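Local structure of citryl-spermidine/3,4-dihydroxybenzoyl-citryl-spermidine:spermidine ligase (Bacillus anthracis, 3TO3) at residues R24-V27 and L28-L31; L125-T128 and I129-D132; K228-I231 and H232-C236; I426-V429 and V430-I434; F466-P469 and F470-E473. The protein catalyses the ATP-dependent condensation of spermidine with citryl-spermidine intermediates in the biosynthesis of the siderophore petrobactin. All blocks are in the same frame, centred on the assembly; numbering follows the deposited sequence.

Contact 1 of 5, residues R24-V27 and L28-L31; sequences RRRV and LRQL
Arg26 and Gln30, one helical turn apart, are joined by a side-on grip: NE of Arg26 lies 2.8 Å from OE1 of Gln30, and NH2 of Arg26 donates to the same oxygen at 3.1 Å. OE1 sits at the guanidinium edge, nearly in its plane, whereas NE stands above the amide plane of Gln30, and the two flat groups are turned 51° against each other. An extended Arg26 chain, its CG opposite the backbone N (chi1 173°), carries the guanidinium along the helix to this point. Gln30 NE2 bonds to the backbone of His161 and Arg26 NH1 to that of Asp159, which holds both groups in place. The tight side is apolar: Val27 and Leu31 face helix 115-138, while Leu28 and Leu31 press on helix 100-110. CG of Leu28 also rests 3.6 Å from the carbonyl O of Arg24. Arg29 and Arg25 are looser and partly exposed; Arg29 brings NH2 to 3.7 Å from CG of Arg26. Glu96 forms salt bridges with Arg25 and with the buried Arg24. The whole is an i to i+4 side-chain bridge on an amphipathic helix close to the ATP site, the side chain of Arg26 about 7 Å from the bound ATP.

Contact 2 of 5, residues L125-T128 and I129-D132; sequences LEQT and IFKD
Gln127 and Lys131 belong to regular alpha-helix, in which successive i to i+4 backbone bonds tie Leu125 to Ile129, Glu126 to Phe130, Gln127 to Lys131 and Thr128 to Asp132. This is part of helix 115-138, largely buried between helix 18-37 and the dimer interface. Ile129 lays CG1 3.4 Å from O of Leu125 and packs against Tyr20 and Val27 of helix 18-37. On another side, Glu126 forms a salt bridge with Lys359 of the second subunit, and Phe130 packs on Ile256 of the second subunit. CB of Phe130 lies 3.4 Å from O of Glu126, and the ring carbon CD2 comes within 3.8 Å of OE1 of Gln127. Asp132 turns away from the preceding turn to Lys168, Tyr167 and Gln136. Lys131 bends back at its second torsion (chi2 96°), passing CD 3.2 Å from O of Gln127. The bend delivers the amine to a cluster of oxygens, for the carbonyls of Ala169, Arg170 and Phe173 also accept from it. The Gln127 side chain, itself bent, supplies another acceptor: NZ of Lys131 lies 2.9 Å from OE1 of Gln127, in the amide plane and on a lone pair.

Contact 3 of 5, residues K228-I231 and H232-C236; sequences KERI and HSMGC
Met234 folds back over Arg230 where helix 221-232 gives way to a loop in a Schellman-type motif. Cys236 N makes a weak six-to-one bond to O of Ile231 (3.3 Å), enclosing the bond from Gly235 N to O of His232, and Gly235 takes the positive phi that turns the chain. Met234 is modelled as selenomethionine. Its CB lies 3.5 Å from O of Ile231, a carbonyl that also accepts from N of Met234. With CG opposite the carbonyl carbon (chi1 -48°), the chain is led back along the helix, and CG comes to 3.3 Å from O of Arg230. Beyond it, SE settles over one face of the Arg230 guanidinium, 4.0 Å from NH1. The guanidinium is held from elsewhere, through NH2 to the carbonyl of Tyr270, and Met234 and Arg230 both pack on Ile269 of strand 268-273. Ile231 is the buried member of the group: its CG2 meets CB of Cys236 at 3.7 Å and it faces Tyr241 and Phe243 of strand 241-246, so the turn is pressed onto the neighbouring strands while His232 and Ser233 stay at the surface. OG of Ser233 donates to O of Arg230 at 2.7 Å.

Contact 4 of 5, residues I426-V429 and V430-I434; sequences IHLV and VEHGI
His427 and Glu431 lie side by side on the last turns of helix 410-432, which a glycine in left-handed conformation brings to its end. CB of Glu431 stands over one face of the His427 ring in a CH-pi contact, 4.1 Å from the ring centroid and displaced toward the rim. The imidazole reaches this place because its CG lies opposite the backbone N (chi1 -173°). Its two nitrogens are occupied by hydrogen bonds, ND1 with His546 NE2 and NE2 with Asp335 OD2. That same carboxylate oxygen also bonds NE2 of His432, so one aspartate oxygen ties together two histidines of neighbouring turns and probably helps to set the rotation of both rings. The other flank is apolar: CG2 of Ile426 meets CG2 of Val430 at 4.1 Å, while Ile426 and Val429 face helix 502-528 and Val430 faces helix 554-560. Ordinary backbone bonds reach as far as N of Glu431, 2.8 Å from O of His427. After it they weaken. O of Leu428 receives weak bonds from N of His432 at 3.0 Å and N of Ile434 at 3.3 Å, and N of Gly433 makes another to O of Val429. With positive phi at Gly433 the chain swings directly into strand 434-435, an arrangement characteristic of a glycine-terminated helix leading into a beta strand.

Contact 5 of 5, residues F466-P469 and F470-E473; sequences FYRP and FLKE
Tyr467 and Phe470 meet in an offset edge-to-face pair, the edge of the tyrosine directed at the face of the phenylalanine. Their centroids are 5.5 Å apart and their planes inclined at 69°, and the closest atoms are CD2 of Tyr467 and CD1 of Phe470 at 3.7 Å. Pro469, lying between the two in sequence, puts CD 3.5 Å above the plane of the Tyr467 ring, over its centre, so this ring is touched on a face and at an edge at once. Leu471 makes the second group of contacts. Its CG lies opposite the carbonyl carbon (chi1 -52°), which leads the side chain back toward the strand; CG then rests 3.3 Å from O of Arg468, and CD1 reaches CD1 of Phe466 at 4.2 Å. Two successive i+3 to i backbone bonds set these positions: N of Phe470 donates to O of Tyr467 at 2.9 Å, and N of Leu471 to O of Arg468 at 3.1 Å. In both bonds the donor stands above the carbonyl plane, in a short 3-10 turn. Farther out, Arg556 bonds the carbonyl of Phe470 and makes a cation-pi contact with its ring, the Arg468 guanidinium pairs with Glu497, and Phe466 meets Trp327 edge-to-face. Strand 465-467 runs between strands 434-435 and 497-498, and the turn that follows it brings Phe470 against helices 502-528 and 554-560, while Lys472 lies on the end of helix 410-432.

How the contacts relate
Along the chain the contacts follow in series, yet in space they form two close pairs and one outlier. Contacts 1 and 2, on helices 18-37 and 115-138, have centres about 11 Å apart and pack through Val27 on Thr128 and Ile129 and Leu31 on Leu125. Contacts 4 and 5, their centres about 9 Å apart, join helix 410-432 to the three-stranded sheet through a probable hydrogen bond between Gly433 and Tyr467. They lie across the chain's centre from contacts 1 and 2, the centres of contacts 1 and 4 about 37 Å apart. Contact 3, on the surface, is at least 46 Å from every other centre. Contacts 1 and 2 thus lie on helices beside the nucleotide, while contacts 3, 4 and 5 lie away from the ATP and magnesium sites.

Contact 1 of 5, residues R24-V27 and L28-L31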
loop_
_atom_site.group_PDB
_atom_site.type_symbol
_atom_site.label_atom_id
_atom_site.label_comp_id
_atom_site.label_asym_id
_atom_site.label_seq_id
_atom_site.Cartn_x
_atom_site.Cartn_y
_atom_site.Cartn_z
ATOM N N ARG B 24 0.112 -20.514 -12.016
ATOM C CA ARG B 24 1.525 -20.150 -12.024
ATOM C C ARG B 24 2.088 -20.372 -13.427
ATOM O O ARG B 24 2.796 -19.522 -13.983
ATOM C CB ARG B 24 2.311 -20.990 -11.023
ATOM C CG ARG B 24 3.740 -20.539 -10.839
ATOM C CD ARG B 24 4.502 -21.600 -10.108
ATOM N NE ARG B 24 4.625 -22.810 -10.917
ATOM C CZ ARG B 24 4.885 -24.005 -10.403
ATOM N NH1 ARG B 24 5.032 -24.151 -9.083
ATOM N NH2 ARG B 24 4.982 -25.052 -11.201
ATOM N N ARG B 25 1.751 -21.521 -13.996
ATOM C CA ARG B 25 2.257 -21.869 -15.296
ATOM C C ARG B 25 1.754 -20.872 -16.340
ATOM O O ARG B 25 2.517 -20.437 -17.202
ATOM C CB ARG B 25 1.859 -23.305 -15.662
ATOM C CG ARG B 25 2.782 -24.313 -15.028
ATOM C CD ARG B 25 2.168 -25.670 -15.044
ATOM N NE ARG B 25 3.100 -26.675 -14.553
ATOM C CZ ARG B 25 2.836 -27.973 -14.533
ATOM N NH1 ARG B 25 1.679 -28.402 -15.021
ATOM N NH2 ARG B 25 3.728 -28.842 -14.047
ATOM N N ARG B 26 0.474 -20.520 -16.255
ATOM C CA ARG B 26 -0.107 -19.589 -17.202
ATOM C C ARG B 26 0.576 -18.212 -17.105
ATOM O O ARG B 26 0.926 -17.604 -18.127
ATOM C CB ARG B 26 -1.611 -19.459 -16.998
ATOM C CG ARG B 26 -2.240 -18.361 -17.850
ATOM C CD ARG B 26 -3.670 -18.027 -17.449
ATOM N NE ARG B 26 -4.044 -16.779 -18.098
ATOM C CZ ARG B 26 -5.192 -16.128 -17.932
ATOM N NH1 ARG B 26 -6.150 -16.615 -17.131
ATOM N NH2 ARG B 26 -5.393 -14.982 -18.593
ATOM N N VAL B 27 0.786 -17.738 -15.880
ATOM C CA VAL B 27 1.346 -16.416 -15.681
ATOM C C VAL B 27 2.786 -16.365 -16.158
ATOM O O VAL B 27 3.205 -15.386 -16.753
ATOM C CB VAL B 27 1.224 -15.951 -14.210
ATOM C CG1 VAL B 27 2.100 -14.740 -13.958
ATOM C CG2 VAL B 27 -0.246 -15.626 -13.865
ATOM N N LEU B 28 3.543 -17.433 -15.920
ATOM C CA LEU B 28 4.873 -17.520 -16.486
ATOM C C LEU B 28 4.833 -17.523 -18.021
ATOM O O LEU B 28 5.633 -16.853 -18.670
ATOM C CB LEU B 28 5.597 -18.764 -15.984
ATOM C CG LEU B 28 6.264 -18.603 -14.632
ATOM C CD1 LEU B 28 6.775 -19.962 -14.174
ATOM C CD2 LEU B 28 7.408 -17.638 -14.814
ATOM N N ARG B 29 3.899 -18.273 -18.591
ATOM C CA ARG B 29 3.799 -18.364 -20.040
ATOM C C ARG B 29 3.554 -16.978 -20.667
ATOM O O ARG B 29 4.254 -16.579 -21.612
ATOM C CB ARG B 29 2.721 -19.385 -20.446
ATOM C CG ARG B 29 2.446 -19.435 -21.932
ATOM C CD ARG B 29 1.401 -20.515 -22.290
ATOM N NE ARG B 29 0.069 -20.212 -21.739
ATOM C CZ ARG B 29 -0.677 -19.157 -22.082
ATOM N NH1 ARG B 29 -0.235 -18.280 -22.973
ATOM N NH2 ARG B 29 -1.868 -18.958 -21.526
ATOM N N GLN B 30 2.582 -16.237 -20.130
ATOM C CA GLN B 30 2.233 -14.949 -20.718
ATOM C C GLN B 30 3.438 -14.015 -20.500
ATOM O O GLN B 30 3.821 -13.285 -21.412
ATOM C CB GLN B 30 0.906 -14.379 -20.165
ATOM C CG GLN B 30 -0.327 -15.288 -20.491
ATOM C CD GLN B 30 -1.696 -14.694 -20.108
ATOM O OE1 GLN B 30 -2.731 -15.381 -20.190
ATOM N NE2 GLN B 30 -1.712 -13.411 -19.727
ATOM N N LEU B 31 4.084 -14.111 -19.332
ATOM C CA LEU B 31 5.292 -13.303 -19.067
ATOM C C LEU B 31 6.391 -13.531 -20.118
ATOM O O LEU B 31 6.899 -12.587 -20.704
ATOM C CB LEU B 31 5.848 -13.545 -17.662
ATOM C CG LEU B 31 7.137 -12.822 -17.224
ATOM C CD1 LEU B 31 7.004 -11.300 -17.266
ATOM C CD2 LEU B 31 7.507 -13.253 -15.816
#

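Contact 2 of 5, residues L125-T128 and I129-D132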
loop_
_atom_site.group_PDB
_atom_site.type_symbol
_atom_site.label_atom_id
_atom_site.label_comp_id
_atom_site.label_asym_id
_atom_site.label_seq_id
_atom_site.Cartn_x
_atom_site.Cartn_y
_atom_site.Cartn_z
ATOM N N LEU B 125 2.783 -9.645 -10.333
ATOM C CA LEU B 125 2.734 -10.989 -10.894
ATOM C C LEU B 125 2.335 -12.007 -9.816
ATOM O O LEU B 125 1.539 -12.900 -10.080
ATOM C CB LEU B 125 4.073 -11.382 -11.549
ATOM C CG LEU B 125 4.282 -10.610 -12.858
ATOM C CD1 LEU B 125 5.650 -10.868 -13.446
ATOM C CD2 LEU B 125 3.236 -11.000 -13.867
ATOM N N GLU B 126 2.911 -11.871 -8.620
ATOM C CA GLU B 126 2.601 -12.746 -7.506
ATOM C C GLU B 126 1.165 -12.544 -7.038
ATOM O O GLU B 126 0.489 -13.491 -6.661
ATOM C CB GLU B 126 3.569 -12.489 -6.329
ATOM C CG GLU B 126 4.950 -13.026 -6.599
ATOM C CD GLU B 126 5.965 -12.654 -5.510
ATOM O OE1 GLU B 126 5.689 -11.743 -4.691
ATOM O OE2 GLU B 126 7.046 -13.278 -5.480
ATOM N N GLN B 127 0.700 -11.306 -7.039
ATOM C CA GLN B 127 -0.665 -11.053 -6.620
ATOM C C GLN B 127 -1.637 -11.606 -7.649
ATOM O O GLN B 127 -2.712 -12.054 -7.290
ATOM C CB GLN B 127 -0.906 -9.568 -6.364
ATOM C CG GLN B 127 -0.284 -9.106 -5.069
ATOM C CD GLN B 127 -0.643 -9.998 -3.908
ATOM O OE1 GLN B 127 -1.820 -10.180 -3.571
ATOM N NE2 GLN B 127 0.362 -10.566 -3.291
ATOM N N THR B 128 -1.235 -11.597 -8.923
ATOM C CA THR B 128 -2.067 -12.128 -9.998
ATOM C C THR B 128 -2.240 -13.623 -9.805
ATOM O O THR B 128 -3.359 -14.129 -9.749
ATOM C CB THR B 128 -1.492 -11.799 -11.413
ATOM O OG1 THR B 128 -1.722 -10.415 -11.674
ATOM C CG2 THR B 128 -2.190 -12.607 -12.510
ATOM N N ILE B 129 -1.122 -14.319 -9.678
ATOM C CA ILE B 129 -1.127 -15.732 -9.363
ATOM C C ILE B 129 -2.002 -16.008 -8.148
ATOM O O ILE B 129 -2.811 -16.939 -8.140
ATOM C CB ILE B 129 0.319 -16.217 -9.109
ATOM C CG1 ILE B 129 1.093 -16.211 -10.423
ATOM C CG2 ILE B 129 0.359 -17.613 -8.525
ATOM C CD1 ILE B 129 2.476 -16.545 -10.242
ATOM N N PHE B 130 -1.848 -15.195 -7.114
ATOM C CA PHE B 130 -2.618 -15.420 -5.901
ATOM C C PHE B 130 -4.127 -15.238 -6.109
ATOM O O PHE B 130 -4.911 -16.115 -5.768
ATOM C CB PHE B 130 -2.112 -14.500 -4.793
ATOM C CG PHE B 130 -2.937 -14.541 -3.527
ATOM C CD1 PHE B 130 -2.885 -15.639 -2.668
ATOM C CD2 PHE B 130 -3.709 -13.462 -3.172
ATOM C CE1 PHE B 130 -3.619 -15.667 -1.480
ATOM C CE2 PHE B 130 -4.451 -13.467 -1.970
ATOM C CZ PHE B 130 -4.412 -14.581 -1.130
ATOM N N LYS B 131 -4.532 -14.097 -6.658
ATOM C CA LYS B 131 -5.938 -13.875 -6.902
ATOM C C LYS B 131 -6.546 -14.822 -7.943
ATOM O O LYS B 131 -7.717 -15.187 -7.807
ATOM C CB LYS B 131 -6.236 -12.426 -7.268
ATOM C CG LYS B 131 -6.426 -11.555 -6.028
ATOM C CD LYS B 131 -5.141 -10.817 -5.649
ATOM C CE LYS B 131 -5.408 -9.782 -4.547
ATOM N NZ LYS B 131 -4.267 -8.866 -4.290
ATOM N N ASP B 132 -5.790 -15.224 -8.974
ATOM C CA ASP B 132 -6.419 -16.041 -9.978
ATOM C C ASP B 132 -6.552 -17.499 -9.526
ATOM O O ASP B 132 -7.524 -18.175 -9.881
ATOM C CB ASP B 132 -5.795 -15.936 -11.358
ATOM C CG ASP B 132 -6.682 -16.596 -12.435
ATOM O OD1 ASP B 132 -7.929 -16.400 -12.420
ATOM O OD2 ASP B 132 -6.145 -17.322 -13.292
#

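Contact 3 of 5, residues K228-I231 and H232-C236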
loop_
_atom_site.group_PDB
_atom_site.type_symbol
_atom_site.label_atom_id
_atom_site.label_comp_id
_atom_site.label_asym_id
_atom_site.label_seq_id
_atom_site.Cartn_x
_atom_site.Cartn_y
_atom_site.Cartn_z
ATOM N N LYS B 228 -32.144 15.340 1.884
ATOM C CA LYS B 228 -32.087 16.783 2.071
ATOM C C LYS B 228 -32.436 17.195 3.490
ATOM O O LYS B 228 -31.909 18.181 3.989
ATOM C CB LYS B 228 -32.928 17.525 1.024
ATOM C CG LYS B 228 -32.285 17.410 -0.364
ATOM C CD LYS B 228 -33.127 17.965 -1.509
ATOM C CE LYS B 228 -32.403 17.724 -2.848
ATOM N NZ LYS B 228 -33.278 18.029 -4.016
ATOM N N GLU B 229 -33.298 16.435 4.157
ATOM C CA GLU B 229 -33.725 16.823 5.498
ATOM C C GLU B 229 -32.634 16.502 6.492
ATOM O O GLU B 229 -32.533 17.138 7.535
ATOM C CB GLU B 229 -35.033 16.136 5.900
ATOM C CG GLU B 229 -36.194 17.106 6.151
ATOM C CD GLU B 229 -35.990 17.981 7.394
ATOM O OE1 GLU B 229 -35.071 17.697 8.202
ATOM O OE2 GLU B 229 -36.755 18.958 7.562
ATOM N N ARG B 230 -31.819 15.504 6.174
ATOM C CA ARG B 230 -30.714 15.146 7.049
ATOM C C ARG B 230 -29.615 16.222 7.016
ATOM O O ARG B 230 -29.167 16.683 8.055
ATOM C CB ARG B 230 -30.166 13.756 6.697
ATOM C CG ARG B 230 -28.866 13.429 7.390
ATOM C CD ARG B 230 -28.575 11.938 7.393
ATOM N NE ARG B 230 -27.138 11.653 7.341
ATOM C CZ ARG B 230 -26.266 11.995 8.292
ATOM N NH1 ARG B 230 -26.686 12.642 9.380
ATOM N NH2 ARG B 230 -24.969 11.698 8.154
ATOM N N ILE B 231 -29.208 16.626 5.818
ATOM C CA ILE B 231 -28.250 17.706 5.622
ATOM C C ILE B 231 -28.713 18.976 6.326
ATOM O O ILE B 231 -27.938 19.638 6.998
ATOM C CB ILE B 231 -28.066 17.995 4.112
ATOM C CG1 ILE B 231 -27.582 16.747 3.378
ATOM C CG2 ILE B 231 -27.103 19.150 3.873
ATOM C CD1 ILE B 231 -27.554 16.886 1.860
ATOM N N HIS B 232 -29.990 19.308 6.180
ATOM C CA HIS B 232 -30.527 20.536 6.768
ATOM C C HIS B 232 -30.455 20.565 8.286
ATOM O O HIS B 232 -30.293 21.622 8.876
ATOM C CB HIS B 232 -31.968 20.791 6.329
ATOM C CG HIS B 232 -32.531 22.068 6.864
ATOM N ND1 HIS B 232 -32.163 23.304 6.376
ATOM C CD2 HIS B 232 -33.414 22.305 7.863
ATOM C CE1 HIS B 232 -32.809 24.247 7.039
ATOM N NE2 HIS B 232 -33.571 23.668 7.950
ATOM N N SER B 233 -30.569 19.399 8.910
ATOM C CA SER B 233 -30.563 19.296 10.363
ATOM C C SER B 233 -29.134 19.245 10.908
ATOM O O SER B 233 -28.920 19.153 12.114
ATOM C CB SER B 233 -31.325 18.052 10.797
ATOM O OG SER B 233 -30.626 16.890 10.376
HETATM N N MSE B 234 -28.159 19.257 10.009
HETATM C CA MSE B 234 -26.762 19.465 10.387
HETATM C C MSE B 234 -26.372 20.922 10.231
HETATM O O MSE B 234 -25.191 21.258 10.277
HETATM C CB MSE B 234 -25.827 18.600 9.572
HETATM C CG MSE B 234 -26.283 17.189 9.509
HETATM SE SE MSE B 234 -25.139 16.204 8.328
HETATM C CE MSE B 234 -23.804 15.722 9.726
ATOM N N GLY B 235 -27.354 21.764 9.930
ATOM C CA GLY B 235 -27.102 23.175 9.737
ATOM C C GLY B 235 -26.390 23.474 8.433
ATOM O O GLY B 235 -25.650 24.452 8.327
ATOM N N CYS B 236 -26.631 22.644 7.428
ATOM C CA CYS B 236 -26.044 22.873 6.129
ATOM C C CYS B 236 -27.158 23.093 5.137
ATOM O O CYS B 236 -28.295 22.720 5.375
ATOM C CB CYS B 236 -25.171 21.685 5.718
ATOM S SG CYS B 236 -23.785 21.415 6.852
#

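Contact 4 of 5, residues I426-V429 and V430-I434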
loop_
_atom_site.group_PDB
_atom_site.type_symbol
_atom_site.label_atom_id
_atom_site.label_comp_id
_atom_site.label_asym_id
_atom_site.label_seq_id
_atom_site.Cartn_x
_atom_site.Cartn_y
_atom_site.Cartn_z
ATOM N N ILE B 426 -14.268 -0.170 -38.100
ATOM C CA ILE B 426 -13.353 0.324 -39.137
ATOM C C ILE B 426 -14.051 1.406 -39.963
ATOM O O ILE B 426 -13.447 2.424 -40.338
ATOM C CB ILE B 426 -12.842 -0.838 -40.048
ATOM C CG1 ILE B 426 -12.018 -1.812 -39.211
ATOM C CG2 ILE B 426 -11.993 -0.325 -41.187
ATOM C CD1 ILE B 426 -11.566 -3.063 -39.954
ATOM N N HIS B 427 -15.340 1.182 -40.232
ATOM C CA HIS B 427 -16.140 2.192 -40.893
ATOM C C HIS B 427 -16.113 3.548 -40.171
ATOM O O HIS B 427 -15.956 4.580 -40.811
ATOM C CB HIS B 427 -17.573 1.722 -41.058
ATOM C CG HIS B 427 -18.404 2.647 -41.876
ATOM N ND1 HIS B 427 -18.469 2.566 -43.251
ATOM C CD2 HIS B 427 -19.201 3.683 -41.519
ATOM C CE1 HIS B 427 -19.273 3.516 -43.710
ATOM N NE2 HIS B 427 -19.736 4.200 -42.679
ATOM N N LEU B 428 -16.294 3.530 -38.845
ATOM C CA LEU B 428 -16.201 4.720 -38.002
ATOM C C LEU B 428 -14.870 5.434 -38.203
ATOM O O LEU B 428 -14.818 6.661 -38.299
ATOM C CB LEU B 428 -16.324 4.328 -36.525
ATOM C CG LEU B 428 -17.741 4.263 -35.976
ATOM C CD1 LEU B 428 -17.768 3.760 -34.550
ATOM C CD2 LEU B 428 -18.372 5.657 -36.070
ATOM N N VAL B 429 -13.785 4.666 -38.244
ATOM C CA VAL B 429 -12.464 5.237 -38.450
ATOM C C VAL B 429 -12.360 5.926 -39.811
ATOM O O VAL B 429 -11.950 7.085 -39.902
ATOM C CB VAL B 429 -11.355 4.167 -38.335
ATOM C CG1 VAL B 429 -10.064 4.646 -39.002
ATOM C CG2 VAL B 429 -11.130 3.805 -36.871
ATOM N N VAL B 430 -12.754 5.224 -40.866
ATOM C CA VAL B 430 -12.515 5.720 -42.235
ATOM C C VAL B 430 -13.503 6.793 -42.700
ATOM O O VAL B 430 -13.143 7.794 -43.350
ATOM C CB VAL B 430 -12.509 4.553 -43.228
ATOM C CG1 VAL B 430 -12.226 5.043 -44.639
ATOM C CG2 VAL B 430 -11.508 3.437 -42.773
ATOM N N GLU B 431 -14.771 6.587 -42.393
ATOM C CA GLU B 431 -15.770 7.552 -42.832
ATOM C C GLU B 431 -15.765 8.738 -41.892
ATOM O O GLU B 431 -15.981 9.848 -42.323
ATOM C CB GLU B 431 -17.171 6.924 -42.895
ATOM C CG GLU B 431 -18.309 7.937 -43.024
ATOM C CD GLU B 431 -18.916 7.987 -44.428
ATOM O OE1 GLU B 431 -19.809 7.150 -44.728
ATOM O OE2 GLU B 431 -18.504 8.861 -45.224
ATOM N N HIS B 432 -15.643 8.476 -40.591
ATOM C CA HIS B 432 -15.699 9.549 -39.607
ATOM C C HIS B 432 -14.415 10.092 -38.967
ATOM O O HIS B 432 -14.475 11.092 -38.253
ATOM C CB HIS B 432 -16.725 9.171 -38.540
ATOM C CG HIS B 432 -18.078 8.922 -39.116
ATOM N ND1 HIS B 432 -18.888 9.946 -39.552
ATOM C CD2 HIS B 432 -18.737 7.774 -39.390
ATOM C CE1 HIS B 432 -19.999 9.442 -40.055
ATOM N NE2 HIS B 432 -19.934 8.127 -39.968
ATOM N N GLY B 433 -13.269 9.472 -39.249
ATOM C CA GLY B 433 -12.041 9.753 -38.508
ATOM C C GLY B 433 -12.092 9.594 -36.985
ATOM O O GLY B 433 -11.410 10.297 -36.249
ATOM N N ILE B 434 -12.873 8.646 -36.498
ATOM C CA ILE B 434 -13.017 8.474 -35.070
ATOM C C ILE B 434 -12.579 7.061 -34.673
ATOM O O ILE B 434 -13.154 6.083 -35.134
ATOM C CB ILE B 434 -14.476 8.642 -34.674
ATOM C CG1 ILE B 434 -14.925 10.080 -34.912
ATOM C CG2 ILE B 434 -14.691 8.274 -33.230
ATOM C CD1 ILE B 434 -16.350 10.314 -34.513
#

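Contact 5 of 5, residues F466-P469 and F470-E473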
loop_
_atom_site.group_PDB
_atom_site.type_symbol
_atom_site.label_atom_id
_atom_site.label_comp_id
_atom_site.label_asym_id
_atom_site.label_seq_id
_atom_site.Cartn_x
_atom_site.Cartn_y
_atom_site.Cartn_z
ATOM N N PHE B 466 -9.386 10.774 -32.135
ATOM C CA PHE B 466 -9.920 11.211 -33.417
ATOM C C PHE B 466 -8.926 12.064 -34.201
ATOM O O PHE B 466 -8.020 12.668 -33.628
ATOM C CB PHE B 466 -11.261 11.943 -33.249
ATOM C CG PHE B 466 -11.147 13.295 -32.629
ATOM C CD1 PHE B 466 -10.795 14.398 -33.400
ATOM C CD2 PHE B 466 -11.420 13.478 -31.280
ATOM C CE1 PHE B 466 -10.709 15.656 -32.832
ATOM C CE2 PHE B 466 -11.324 14.734 -30.696
ATOM C CZ PHE B 466 -10.972 15.826 -31.477
ATOM N N TYR B 467 -9.086 12.065 -35.520
ATOM C CA TYR B 467 -8.216 12.814 -36.394
ATOM C C TYR B 467 -9.069 13.891 -37.044
ATOM O O TYR B 467 -9.905 13.602 -37.892
ATOM C CB TYR B 467 -7.573 11.897 -37.445
ATOM C CG TYR B 467 -6.573 12.625 -38.329
ATOM C CD1 TYR B 467 -5.502 13.315 -37.773
ATOM C CD2 TYR B 467 -6.712 12.642 -39.722
ATOM C CE1 TYR B 467 -4.604 13.996 -38.571
ATOM C CE2 TYR B 467 -5.805 13.326 -40.537
ATOM C CZ TYR B 467 -4.754 13.994 -39.956
ATOM O OH TYR B 467 -3.849 14.687 -40.751
ATOM N N ARG B 468 -8.833 15.133 -36.645
ATOM C CA ARG B 468 -9.720 16.251 -36.964
ATOM C C ARG B 468 -9.991 16.426 -38.461
ATOM O O ARG B 468 -11.128 16.637 -38.863
ATOM C CB ARG B 468 -9.166 17.551 -36.352
ATOM C CG ARG B 468 -10.051 18.775 -36.528
ATOM C CD ARG B 468 -9.511 19.966 -35.734
ATOM N NE ARG B 468 -9.719 19.764 -34.301
ATOM C CZ ARG B 468 -10.704 20.319 -33.603
ATOM N NH1 ARG B 468 -11.564 21.138 -34.206
ATOM N NH2 ARG B 468 -10.822 20.063 -32.304
ATOM N N PRO B 469 -8.946 16.344 -39.294
ATOM C CA PRO B 469 -9.193 16.473 -40.735
ATOM C C PRO B 469 -10.160 15.430 -41.303
ATOM O O PRO B 469 -10.709 15.691 -42.366
ATOM C CB PRO B 469 -7.800 16.293 -41.344
ATOM C CG PRO B 469 -6.874 16.791 -40.272
ATOM C CD PRO B 469 -7.506 16.301 -38.987
ATOM N N PHE B 470 -10.374 14.294 -40.636
ATOM C CA PHE B 470 -11.315 13.307 -41.160
ATOM C C PHE B 470 -12.790 13.500 -40.749
ATOM O O PHE B 470 -13.673 12.808 -41.259
ATOM C CB PHE B 470 -10.883 11.880 -40.780
ATOM C CG PHE B 470 -9.887 11.260 -41.733
ATOM C CD1 PHE B 470 -9.071 12.060 -42.535
ATOM C CD2 PHE B 470 -9.786 9.881 -41.838
ATOM C CE1 PHE B 470 -8.177 11.494 -43.416
ATOM C CE2 PHE B 470 -8.901 9.305 -42.724
ATOM C CZ PHE B 470 -8.093 10.106 -43.517
ATOM N N LEU B 471 -13.068 14.405 -39.821
ATOM C CA LEU B 471 -14.433 14.524 -39.316
ATOM C C LEU B 471 -15.411 14.949 -40.418
ATOM O O LEU B 471 -15.089 15.792 -41.249
ATOM C CB LEU B 471 -14.484 15.494 -38.137
ATOM C CG LEU B 471 -13.482 15.190 -37.016
ATOM C CD1 LEU B 471 -13.458 16.299 -35.982
ATOM C CD2 LEU B 471 -13.778 13.831 -36.359
ATOM N N LYS B 472 -16.591 14.333 -40.440
ATOM C CA LYS B 472 -17.602 14.679 -41.432
ATOM C C LYS B 472 -17.994 16.131 -41.207
ATOM O O LYS B 472 -18.166 16.887 -42.167
ATOM C CB LYS B 472 -18.830 13.763 -41.349
ATOM C CG LYS B 472 -19.143 12.951 -42.623
ATOM C CD LYS B 472 -20.664 12.741 -42.745
ATOM C CE LYS B 472 -21.047 11.391 -43.361
ATOM N NZ LYS B 472 -22.302 10.814 -42.733
ATOM N N GLU B 473 -18.141 16.520 -39.941
ATOM C CA GLU B 473 -18.245 17.941 -39.616
ATOM C C GLU B 473 -17.255 18.364 -38.514
ATOM O O GLU B 473 -17.441 18.068 -37.332
ATOM C CB GLU B 473 -19.690 18.264 -39.229
ATOM C CG GLU B 473 -20.528 17.014 -38.965
ATOM C CD GLU B 473 -21.998 17.317 -38.730
ATOM O OE1 GLU B 473 -22.645 16.583 -37.947
ATOM O OE2 GLU B 473 -22.510 18.282 -39.335
#